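Side-chain contacts in thermospermine synthase (Medicago truncatula, PDB 6BQ6), which probably transfers an aminopropyl group from decarboxylated S-adenosylmethionine to spermidine, yielding the tetraamine thermospermine and methylthioadenosine: residues D83-I86 and Y87-L91; E139-K142 and S143-V147. All blocks are in the same frame, centred on the assembly; numbering follows the deposited sequence.

Contact 1. Residues D83-I86 and Y87-L91; sequences DEFI and YHECL. With TER (N-(3-amino-propyl)-N-(5-aminopropyl)-1,4-diaminobutane), chain F.
Two first torsions bring Glu-84 and His-88, four residues apart on one helix, into contact. Glu-84 places CG between its backbone N and carbonyl carbon (chi1 61°) and bends again at chi2, folding the carboxylate round beside the His-88 ring; His-88 sets its ring beside its own backbone N (chi1 -68°). The two side chains cross at about a right angle, carboxylate and imidazole planes 72° apart. His-88 ND1 gives a hydrogen bond to Glu-84 OE2 at 2.9 Å, reaching the anti side of the oxygen, and a second to the Glu-84 carbonyl O at 3.0 Å, from above the carbonyl plane. Neither is straight, since one N-H is divided between two acceptors. Glu-84 O also takes the ordinary helical bond from His-88 N, so two donors of a single residue grip it. A salt bridge from OE2 to Arg-117 gives the carboxylate a second partner.

Tyr-87 CD2 lies over the centre of the His-88 ring, 3.4 Å above its plane. Tyr-87 also reaches thermospermine: its OH is 3.7 Å from C6 of the ligand and its CE1 3.9 Å from C7, contacts without a hydrogen bond. The hydroxyl is instead hydrogen-bonded to Asp-181 OD1, on the predicted proton acceptor. On another side of the helix, Phe-85 and Ile-86 pack on Phe-224 and Ile-223 of a second subunit. A His-carboxylate hydrogen bond spanning one helical turn thus lies next to a tyrosine of the polyamine pocket, at the start of helix 84-98 in the spermidine/spermine synthase fold.

Contact 2. Residues E139-K142 and S143-V147; sequences EFCK and SYLVV
Phe-140 and Tyr-144 show how two aromatic residues one helical turn apart can meet through different first torsions. The phenylalanine swings CG away from its backbone N (chi1 -177°), which carries the ring forward along the helix; the tyrosine keeps CG beside its own N (chi1 -68°) and leans back. The side chains cross at about a right angle, and Tyr-144 CD2 comes over one face of the Phe-140 ring, toward the rim, 3.2 Å from CE1. With centroids 4.5 Å apart and planes at 39°, the pair is oblique, and the spacing at CD2 is tight. Tyr-144 CD2 also lies 3.2 Å from the Phe-140 carbonyl O, which accepts the helical bond from Tyr-144 N, so this one carbon touches both the carbonyl oxygen and the phenylalanine ring.

Next along the helix, Cys-141 rests SG 3.7 Å from Leu-145 CD1. Leu-145 N still bonds to Cys-141 O at 2.9 Å, although this leucine is the first residue to leave helical geometry. A water donates to both Lys-142 O and Leu-145 O, bridging these carbonyls at the helix end.

Phe-140 also meets the His-50 ring and touches Ile-59, Leu-61 and Leu-71. Replacing Phe-140 by an alanine is likely to leave Tyr-144 CD2 without the ring it lies over and to open a gap against those strand residues. Helix 135-144, which follows strand 127-132 in the Rossmann-like domain, thereby packs its last turn against strands 58-64 and 70-73 of the four-stranded antiparallel N-terminal sheet.

Contacts 1 and 2 follow one another along the chain, one at the start of helix 84-98 and the other at the end of helix 135-144, with centres about 17 Å apart. They just touch: Glu-84 OE1 packs 4.1 Å from Val-147 CG1. Their relation to the ligand differs. Contact 1 meets thermospermine directly through Tyr-87, whose side chain is about 3 Å from that of Asp-181, whereas in contact 2 the side chain of Cys-141 stays about 9 Å from the polyamine. The side chain of that cysteine is about 8 Å from that of Asp-132, an adenosine-binding residue, which is consistent with contact 2 lying on the nucleoside side of the site.

Contact 1. Residues D83-I86 and Y87-L91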
ATOM      1  N   ASP B  83      22.165   3.690  -7.881  1.00 22.05           N
ATOM      2  CA  ASP B  83      22.370   5.101  -8.018  1.00 21.38           C
ATOM      3  C   ASP B  83      23.035   5.840  -6.883  1.00 20.31           C
ATOM      4  O   ASP B  83      23.154   7.078  -6.976  1.00 19.08           O
ATOM      5  CB  ASP B  83      21.073   5.836  -8.448  1.00 23.27           C
ATOM      6  CG  ASP B  83      19.928   5.699  -7.482  1.00 23.21           C
ATOM      7  OD1 ASP B  83      20.143   5.412  -6.303  1.00 23.95           O
ATOM      8  OD2 ASP B  83      18.761   5.879  -7.920  1.00 24.81           O
ATOM      9  N   GLU B  84      23.500   5.156  -5.856  1.00 20.50           N
ATOM     10  CA  GLU B  84      24.227   5.864  -4.795  1.00 21.18           C
ATOM     11  C   GLU B  84      25.457   6.627  -5.297  1.00 20.91           C
ATOM     12  O   GLU B  84      25.846   7.614  -4.694  1.00 19.26           O
ATOM     13  CB  GLU B  84      24.570   4.955  -3.608  1.00 22.26           C
ATOM     14  CG  GLU B  84      25.462   3.784  -3.915  1.00 23.12           C
ATOM     15  CD  GLU B  84      26.956   4.057  -3.870  1.00 24.25           C
ATOM     16  OE1 GLU B  84      27.711   3.079  -4.041  1.00 26.79           O
ATOM     17  OE2 GLU B  84      27.425   5.196  -3.705  1.00 23.03           O
ATOM     18  N   PHE B  85      26.059   6.158  -6.386  1.00 19.89           N
ATOM     19  CA  PHE B  85      27.203   6.853  -7.006  1.00 20.22           C
ATOM     20  C   PHE B  85      26.870   8.330  -7.303  1.00 19.27           C
ATOM     21  O   PHE B  85      27.734   9.189  -7.245  1.00 19.10           O
ATOM     22  CB  PHE B  85      27.741   6.117  -8.240  1.00 20.72           C
ATOM     23  CG  PHE B  85      26.895   6.255  -9.480  1.00 21.21           C
ATOM     24  CD1 PHE B  85      27.083   7.270 -10.348  1.00 21.28           C
ATOM     25  CD2 PHE B  85      25.886   5.349  -9.750  1.00 21.94           C
ATOM     26  CE1 PHE B  85      26.319   7.413 -11.497  1.00 22.13           C
ATOM     27  CE2 PHE B  85      25.113   5.478 -10.895  1.00 22.44           C
ATOM     28  CZ  PHE B  85      25.315   6.515 -11.759  1.00 22.45           C
ATOM     29  N   ILE B  86      25.598   8.618  -7.657  1.00 18.37           N
ATOM     30  CA  ILE B  86      25.213   9.980  -7.942  1.00 18.85           C
ATOM     31  C   ILE B  86      25.333  10.841  -6.663  1.00 18.83           C
ATOM     32  O   ILE B  86      25.930  11.917  -6.718  1.00 17.75           O
ATOM     33  CB  ILE B  86      23.793  10.063  -8.508  1.00 19.51           C
ATOM     34  CG1 ILE B  86      23.670   9.202  -9.761  1.00 19.87           C
ATOM     35  CG2 ILE B  86      23.393  11.509  -8.822  1.00 19.74           C
ATOM     36  CD1 ILE B  86      22.275   9.175 -10.315  1.00 21.00           C
ATOM     37  N   TYR B  87      24.734  10.379  -5.561  1.00 18.47           N
ATOM     38  CA  TYR B  87      24.732  11.131  -4.342  1.00 17.88           C
ATOM     39  C   TYR B  87      26.196  11.292  -3.867  1.00 17.44           C
ATOM     40  O   TYR B  87      26.591  12.372  -3.454  1.00 16.80           O
ATOM     41  CB  TYR B  87      23.884  10.401  -3.269  1.00 18.99           C
ATOM     42  CG  TYR B  87      24.023  11.007  -1.912  1.00 18.75           C
ATOM     43  CD1 TYR B  87      23.176  12.035  -1.479  1.00 19.82           C
ATOM     44  CD2 TYR B  87      24.990  10.548  -1.026  1.00 18.77           C
ATOM     45  CE1 TYR B  87      23.339  12.599  -0.214  1.00 20.19           C
ATOM     46  CE2 TYR B  87      25.168  11.115   0.209  1.00 19.30           C
ATOM     47  CZ  TYR B  87      24.330  12.127   0.616  1.00 20.83           C
ATOM     48  OH  TYR B  87      24.492  12.676   1.881  1.00 22.37           O
ATOM     49  N   HIS B  88      26.966  10.218  -3.906  1.00 17.22           N
ATOM     50  CA  HIS B  88      28.294  10.302  -3.327  1.00 17.40           C
ATOM     51  C   HIS B  88      29.278  11.070  -4.200  1.00 17.03           C
ATOM     52  O   HIS B  88      30.124  11.780  -3.673  1.00 17.29           O
ATOM     53  CB  HIS B  88      28.777   8.926  -2.929  1.00 17.79           C
ATOM     54  CG  HIS B  88      28.000   8.366  -1.789  1.00 18.85           C
ATOM     55  ND1 HIS B  88      27.018   7.410  -1.946  1.00 20.04           N
ATOM     56  CD2 HIS B  88      27.955   8.741  -0.480  1.00 18.92           C
ATOM     57  CE1 HIS B  88      26.457   7.167  -0.770  1.00 20.03           C
ATOM     58  NE2 HIS B  88      27.022   7.950   0.136  1.00 19.81           N
ATOM     59  N   GLU B  89      29.181  10.964  -5.517  1.00 17.08           N
ATOM     60  CA  GLU B  89      30.006  11.810  -6.383  1.00 18.16           C
ATOM     61  C   GLU B  89      29.650  13.284  -6.255  1.00 18.16           C
ATOM     62  O   GLU B  89      30.539  14.124  -6.169  1.00 18.19           O
ATOM     63  CB  GLU B  89      29.897  11.413  -7.837  1.00 18.92           C
ATOM     64  CG  GLU B  89      30.655  10.136  -8.198  1.00 19.78           C
ATOM     65  CD  GLU B  89      30.668   9.852  -9.683  1.00 22.02           C
ATOM     66  OE1 GLU B  89      30.345  10.752 -10.512  1.00 22.45           O
ATOM     67  OE2 GLU B  89      31.042   8.707 -10.052  1.00 23.16           O
ATOM     68  N   CYS B  90      28.349  13.587  -6.204  1.00 17.39           N
ATOM     69  CA  CYS B  90      27.903  14.984  -6.001  1.00 17.63           C
ATOM     70  C   CYS B  90      28.299  15.550  -4.647  1.00 17.28           C
ATOM     71  O   CYS B  90      28.681  16.726  -4.579  1.00 17.94           O
ATOM     72  CB  CYS B  90      26.417  15.167  -6.183  1.00 17.95           C
ATOM     73  SG  CYS B  90      25.892  14.991  -7.908  1.00 19.82           S
ATOM     74  N   LEU B  91      28.234  14.738  -3.603  1.00 17.12           N
ATOM     75  CA  LEU B  91      28.589  15.172  -2.256  1.00 16.79           C
ATOM     76  C   LEU B  91      30.072  15.502  -2.153  1.00 16.59           C
ATOM     77  O   LEU B  91      30.444  16.458  -1.506  1.00 16.72           O
ATOM     78  CB  LEU B  91      28.284  14.115  -1.221  1.00 16.03           C
ATOM     79  CG  LEU B  91      28.701  14.311   0.270  1.00 16.27           C
ATOM     80  CD1 LEU B  91      27.998  15.551   0.842  1.00 16.79           C
ATOM     81  CD2 LEU B  91      28.443  13.088   1.074  1.00 16.72           C
TER
HETATM   82  N1  TER F 402      23.350   8.959   8.314  1.00 54.71           N
HETATM   83  C2  TER F 402      24.130   8.929   7.095  1.00 51.61           C
HETATM   84  C3  TER F 402      23.777  10.131   6.224  1.00 48.87           C
HETATM   85  C4  TER F 402      22.391  10.063   5.637  1.00 47.73           C
HETATM   86  N5  TER F 402      22.213  11.079   4.625  1.00 49.96           N
HETATM   87  C6  TER F 402      21.757  10.715   3.303  1.00 47.19           C
HETATM   88  C7  TER F 402      20.859  11.792   2.713  1.00 47.30           C
HETATM   89  C8  TER F 402      19.977  11.167   1.647  1.00 47.09           C
HETATM   90  N9  TER F 402      18.748  10.624   2.184  1.00 45.86           N
HETATM   91  C10 TER F 402      17.837   9.978   1.275  1.00 45.94           C
HETATM   92  C11 TER F 402      16.381  10.049   1.678  1.00 46.42           C
HETATM   93  C12 TER F 402      15.543   9.632   0.470  1.00 47.80           C
HETATM   94  C13 TER F 402      14.095   9.321   0.818  1.00 49.60           C
HETATM   95  N14 TER F 402      13.576  10.250   1.807  1.00 52.92           N

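Contact 2. Residues E139-K142 and S143-V147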
ATOM      1  N   GLU B 139      29.913  -0.784  11.242  1.00 25.09           N
ATOM      2  CA  GLU B 139      30.333  -2.190  11.211  1.00 26.85           C
ATOM      3  C   GLU B 139      29.457  -3.006  10.259  1.00 26.01           C
ATOM      4  O   GLU B 139      29.966  -3.874   9.543  1.00 24.62           O
ATOM      5  CB  GLU B 139      30.343  -2.748  12.621  1.00 29.41           C
ATOM      6  CG  GLU B 139      31.512  -2.215  13.459  1.00 32.57           C
ATOM      7  CD  GLU B 139      32.896  -2.652  12.940  1.00 36.30           C
ATOM      8  OE1 GLU B 139      33.039  -3.751  12.354  1.00 41.92           O
ATOM      9  OE2 GLU B 139      33.839  -1.863  13.042  1.00 40.52           O
ATOM     10  N   PHE B 140      28.161  -2.682  10.223  1.00 23.45           N
ATOM     11  CA  PHE B 140      27.247  -3.330   9.290  1.00 24.60           C
ATOM     12  C   PHE B 140      27.721  -3.097   7.859  1.00 24.03           C
ATOM     13  O   PHE B 140      27.858  -4.030   7.078  1.00 24.19           O
ATOM     14  CB  PHE B 140      25.847  -2.790   9.460  1.00 25.11           C
ATOM     15  CG  PHE B 140      24.852  -3.466   8.577  1.00 25.88           C
ATOM     16  CD1 PHE B 140      24.336  -4.674   8.937  1.00 27.66           C
ATOM     17  CD2 PHE B 140      24.522  -2.942   7.370  1.00 25.60           C
ATOM     18  CE1 PHE B 140      23.467  -5.343   8.101  1.00 29.35           C
ATOM     19  CE2 PHE B 140      23.626  -3.594   6.519  1.00 27.09           C
ATOM     20  CZ  PHE B 140      23.097  -4.790   6.892  1.00 28.57           C
ATOM     21  N   CYS B 141      27.973  -1.835   7.524  1.00 22.47           N
ATOM     22  CA  CYS B 141      28.349  -1.490   6.147  1.00 22.27           C
ATOM     23  C   CYS B 141      29.731  -2.014   5.787  1.00 23.50           C
ATOM     24  O   CYS B 141      29.957  -2.423   4.678  1.00 24.05           O
ATOM     25  CB  CYS B 141      28.229   0.005   5.928  1.00 22.33           C
ATOM     26  SG  CYS B 141      26.516   0.546   6.023  1.00 23.41           S
ATOM     27  N   LYS B 142      30.660  -1.996   6.737  1.00 24.79           N
ATOM     28  CA  LYS B 142      31.974  -2.540   6.479  1.00 26.91           C
ATOM     29  C   LYS B 142      31.900  -4.003   6.054  1.00 26.95           C
ATOM     30  O   LYS B 142      32.698  -4.486   5.217  1.00 27.08           O
ATOM     31  CB  LYS B 142      32.828  -2.408   7.724  1.00 30.05           C
ATOM     32  CG  LYS B 142      34.238  -2.857   7.522  1.00 34.68           C
ATOM     33  CD  LYS B 142      35.148  -2.306   8.623  1.00 38.18           C
ATOM     34  CE  LYS B 142      36.581  -2.777   8.383  1.00 43.68           C
ATOM     35  NZ  LYS B 142      37.611  -1.806   8.881  1.00 47.75           N
ATOM     36  N   SER B 143      30.942  -4.705   6.617  1.00 25.41           N
ATOM     37  CA  SER B 143      30.730  -6.119   6.281  1.00 27.14           C
ATOM     38  C   SER B 143      29.860  -6.381   5.056  1.00 27.70           C
ATOM     39  O   SER B 143      30.129  -7.327   4.272  1.00 28.86           O
ATOM     40  CB  SER B 143      30.151  -6.865   7.489  1.00 29.16           C
ATOM     41  OG  SER B 143      31.234  -7.371   8.252  1.00 31.45           O
ATOM     42  N   TYR B 144      28.816  -5.579   4.882  1.00 27.32           N
ATOM     43  CA  TYR B 144      27.806  -5.853   3.858  1.00 28.20           C
ATOM     44  C   TYR B 144      27.832  -5.025   2.615  1.00 28.49           C
ATOM     45  O   TYR B 144      27.251  -5.448   1.620  1.00 29.83           O
ATOM     46  CB  TYR B 144      26.434  -5.763   4.476  1.00 28.11           C
ATOM     47  CG  TYR B 144      26.209  -6.893   5.466  1.00 29.86           C
ATOM     48  CD1 TYR B 144      26.107  -8.201   5.029  1.00 32.91           C
ATOM     49  CD2 TYR B 144      26.110  -6.651   6.832  1.00 30.62           C
ATOM     50  CE1 TYR B 144      25.877  -9.242   5.944  1.00 34.35           C
ATOM     51  CE2 TYR B 144      25.902  -7.679   7.733  1.00 31.82           C
ATOM     52  CZ  TYR B 144      25.796  -8.965   7.280  1.00 32.94           C
ATOM     53  OH  TYR B 144      25.543  -9.983   8.168  1.00 35.27           O
ATOM     54  N   LEU B 145      28.489  -3.867   2.626  1.00 26.15           N
ATOM     55  CA  LEU B 145      28.577  -3.077   1.416  1.00 27.00           C
ATOM     56  C   LEU B 145      29.913  -3.338   0.755  1.00 27.37           C
ATOM     57  O   LEU B 145      30.880  -2.607   0.942  1.00 27.57           O
ATOM     58  CB  LEU B 145      28.310  -1.590   1.663  1.00 27.30           C
ATOM     59  CG  LEU B 145      26.984  -1.209   2.317  1.00 28.29           C
ATOM     60  CD1 LEU B 145      26.766   0.307   2.305  1.00 27.41           C
ATOM     61  CD2 LEU B 145      25.802  -1.905   1.680  1.00 29.68           C
ATOM     62  N   VAL B 146      29.952  -4.355  -0.106  1.00 29.02           N
ATOM     63  CA  VAL B 146      31.237  -4.798  -0.608  1.00 31.06           C
ATOM     64  C   VAL B 146      31.861  -3.763  -1.560  1.00 29.59           C
ATOM     65  O   VAL B 146      33.070  -3.660  -1.633  1.00 30.05           O
ATOM     66  CB  VAL B 146      31.196  -6.225  -1.196  1.00 34.10           C
ATOM     67  CG1 VAL B 146      32.615  -6.652  -1.599  1.00 35.30           C
ATOM     68  CG2 VAL B 146      30.657  -7.209  -0.153  1.00 37.53           C
ATOM     69  N   VAL B 147      31.051  -2.885  -2.156  1.00 29.08           N
ATOM     70  CA  VAL B 147      31.576  -1.780  -2.946  1.00 28.47           C
ATOM     71  C   VAL B 147      32.608  -0.927  -2.174  1.00 27.68           C
ATOM     72  O   VAL B 147      33.530  -0.382  -2.784  1.00 28.01           O
ATOM     73  CB  VAL B 147      30.429  -0.914  -3.556  1.00 29.00           C
ATOM     74  CG1 VAL B 147      29.597  -0.184  -2.477  1.00 29.04           C
ATOM     75  CG2 VAL B 147      30.970   0.066  -4.560  1.00 29.69           C
TER
HETATM   76  O   HOH W   1      32.948  -3.124   2.855  1.00 39.74           O